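Local coordinates for aclacinomycin-N/aclacinomycin-A oxidase (Streptomyces galilaeus, PDB 2IPI), which oxidises the terminal sugar of aclacinomycins with a bicovalently bound FAD and molecular oxygen, completing the last two steps of the antibiotic's biosynthesis, at residues 260-265 with 376-381. Sequence-based numbering, arbitrary orientation.
Sequences LTEEAF and QAATLY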
loop_
_atom_site.group_PDB
_atom_site.type_symbol
_atom_site.label_atom_id
_atom_site.label_comp_id
_atom_site.label_asym_id
_atom_site.label_seq_id
_atom_site.Cartn_x
_atom_site.Cartn_y
_atom_site.Cartn_z
ATOM N N LEU A 260 -7.873 -18.855 24.300
ATOM C CA LEU A 260 -8.025 -17.409 24.354
ATOM C C LEU A 260 -9.365 -17.029 24.978
ATOM O O LEU A 260 -10.400 -17.591 24.632
ATOM C CB LEU A 260 -7.890 -16.790 22.959
ATOM C CG LEU A 260 -6.429 -16.639 22.506
ATOM C CD1 LEU A 260 -6.366 -16.180 21.058
ATOM C CD2 LEU A 260 -5.696 -15.683 23.435
ATOM N N THR A 261 -9.281 -16.077 25.889
ATOM C CA THR A 261 -10.427 -15.516 26.588
ATOM C C THR A 261 -10.603 -14.067 26.158
ATOM O O THR A 261 -9.639 -13.471 25.661
ATOM C CB THR A 261 -10.276 -15.578 28.122
ATOM O OG1 THR A 261 -9.327 -16.583 28.510
ATOM C CG2 THR A 261 -11.613 -15.962 28.742
ATOM N N GLU A 262 -11.796 -13.509 26.342
ATOM C CA GLU A 262 -11.962 -12.095 26.002
ATOM C C GLU A 262 -10.948 -11.275 26.789
ATOM O O GLU A 262 -10.285 -10.377 26.254
ATOM C CB GLU A 262 -13.391 -11.625 26.266
ATOM C CG GLU A 262 -13.685 -10.351 25.479
ATOM C CD GLU A 262 -14.658 -9.431 26.171
ATOM O OE1 GLU A 262 -14.400 -8.209 26.187
ATOM O OE2 GLU A 262 -15.676 -9.946 26.680
ATOM N N GLU A 263 -10.842 -11.616 28.075
ATOM C CA GLU A 263 -9.890 -10.907 28.918
ATOM C C GLU A 263 -8.446 -11.036 28.439
ATOM O O GLU A 263 -7.734 -10.024 28.387
ATOM C CB GLU A 263 -9.944 -11.367 30.385
ATOM C CG GLU A 263 -10.877 -12.497 30.728
ATOM C CD GLU A 263 -11.678 -12.294 31.996
ATOM O OE1 GLU A 263 -11.050 -12.127 33.068
ATOM O OE2 GLU A 263 -12.931 -12.294 31.937
ATOM N N ALA A 264 -7.948 -12.227 28.116
ATOM C CA ALA A 264 -6.545 -12.302 27.689
ATOM C C ALA A 264 -6.345 -11.623 26.332
ATOM O O ALA A 264 -5.339 -10.928 26.157
ATOM C CB ALA A 264 -6.033 -13.726 27.627
ATOM N N PHE A 265 -7.249 -11.795 25.372
ATOM C CA PHE A 265 -7.137 -11.129 24.068
ATOM C C PHE A 265 -6.934 -9.631 24.261
ATOM O O PHE A 265 -6.072 -9.011 23.640
ATOM C CB PHE A 265 -8.385 -11.393 23.235
ATOM C CG PHE A 265 -8.499 -10.764 21.859
ATOM C CD1 PHE A 265 -8.071 -11.456 20.734
ATOM C CD2 PHE A 265 -9.042 -9.500 21.685
ATOM C CE1 PHE A 265 -8.179 -10.911 19.464
ATOM C CE2 PHE A 265 -9.142 -8.939 20.419
ATOM C CZ PHE A 265 -8.699 -9.643 19.313
ATOM N N GLN A 376 -13.283 -0.660 21.741
ATOM C CA GLN A 376 -12.894 -1.116 20.404
ATOM C C GLN A 376 -12.251 -2.495 20.483
ATOM O O GLN A 376 -12.560 -3.393 19.702
ATOM C CB GLN A 376 -11.967 -0.095 19.742
ATOM C CG GLN A 376 -12.689 1.145 19.221
ATOM C CD GLN A 376 -11.753 2.297 18.911
ATOM O OE1 GLN A 376 -11.870 2.900 17.833
ATOM N NE2 GLN A 376 -10.844 2.612 19.822
ATOM N N ALA A 377 -11.357 -2.703 21.443
ATOM C CA ALA A 377 -10.749 -4.015 21.645
ATOM C C ALA A 377 -11.820 -5.098 21.783
ATOM O O ALA A 377 -11.641 -6.218 21.307
ATOM C CB ALA A 377 -9.859 -3.991 22.871
ATOM N N ALA A 378 -12.917 -4.706 22.430
ATOM C CA ALA A 378 -14.000 -5.637 22.730
ATOM C C ALA A 378 -14.857 -5.920 21.502
ATOM O O ALA A 378 -15.358 -7.041 21.369
ATOM C CB ALA A 378 -14.852 -5.100 23.867
ATOM N N THR A 379 -15.025 -4.919 20.649
ATOM C CA THR A 379 -15.680 -5.022 19.349
ATOM C C THR A 379 -14.930 -6.045 18.501
ATOM O O THR A 379 -15.510 -6.931 17.873
ATOM C CB THR A 379 -15.711 -3.669 18.613
ATOM O OG1 THR A 379 -16.610 -2.767 19.278
ATOM C CG2 THR A 379 -16.226 -3.821 17.194
ATOM N N LEU A 380 -13.610 -5.893 18.529
ATOM C CA LEU A 380 -12.660 -6.769 17.873
ATOM C C LEU A 380 -12.872 -8.211 18.319
ATOM O O LEU A 380 -13.160 -9.092 17.507
ATOM C CB LEU A 380 -11.227 -6.328 18.190
ATOM C CG LEU A 380 -10.341 -5.890 17.024
ATOM C CD1 LEU A 380 -11.150 -5.630 15.768
ATOM C CD2 LEU A 380 -9.542 -4.651 17.394
ATOM N N TYR A 381 -12.740 -8.469 19.618
ATOM C CA TYR A 381 -12.879 -9.843 20.097
ATOM C C TYR A 381 -14.224 -10.447 19.708
ATOM O O TYR A 381 -14.268 -11.565 19.183
ATOM C CB TYR A 381 -12.678 -9.922 21.616
ATOM C CG TYR A 381 -12.716 -11.345 22.139
ATOM C CD1 TYR A 381 -11.547 -12.100 22.154
ATOM C CD2 TYR A 381 -13.872 -11.944 22.611
ATOM C CE1 TYR A 381 -11.551 -13.397 22.621
ATOM C CE2 TYR A 381 -13.883 -13.242 23.086
ATOM C CZ TYR A 381 -12.712 -13.966 23.090
ATOM O OH TYR A 381 -12.688 -15.261 23.553
#
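Tyr381 and Phe265 meet as an offset edge-to-face pair, a clear example of one aromatic side chain joining two helices. The tyrosine turns its edge to the face of the phenylalanine, with ring centroids 5.2 Å apart and planes at 66°. Tyr381 CD1 comes within 3.3 Å of Phe265 CG. With CG anti to the backbone N (chi1 -176°), the Tyr381 ring reaches from helix 374-385 to the first turn of helix 262-278. A CH-pi contact occupies one of its faces: Glu262 CA stands 3.5 Å from the ring centroid, almost on the normal, while Glu262 CG lies over the same face, towards its rim, 3.3 Å from Tyr381 CD2. Both helices belong to the substrate-binding domain, whose core is a seven-stranded antiparallel sheet, in this berberine-bridge-enzyme-like fold, and they meet away from the flavin. Trp257, just ahead of the first helix, also packs its ring against Tyr381. Apolar contact continues at the edge of the Phe265 ring, where CE2 lies 4.0 Å from Leu380 CB. Ala377 O also comes up to this edge, near the ring plane. Polar contact is slight: Tyr381 OH donates a weak hydrogen bond to Leu260 O at 3.4 Å, in the loop leading to the N-cap residue Thr261.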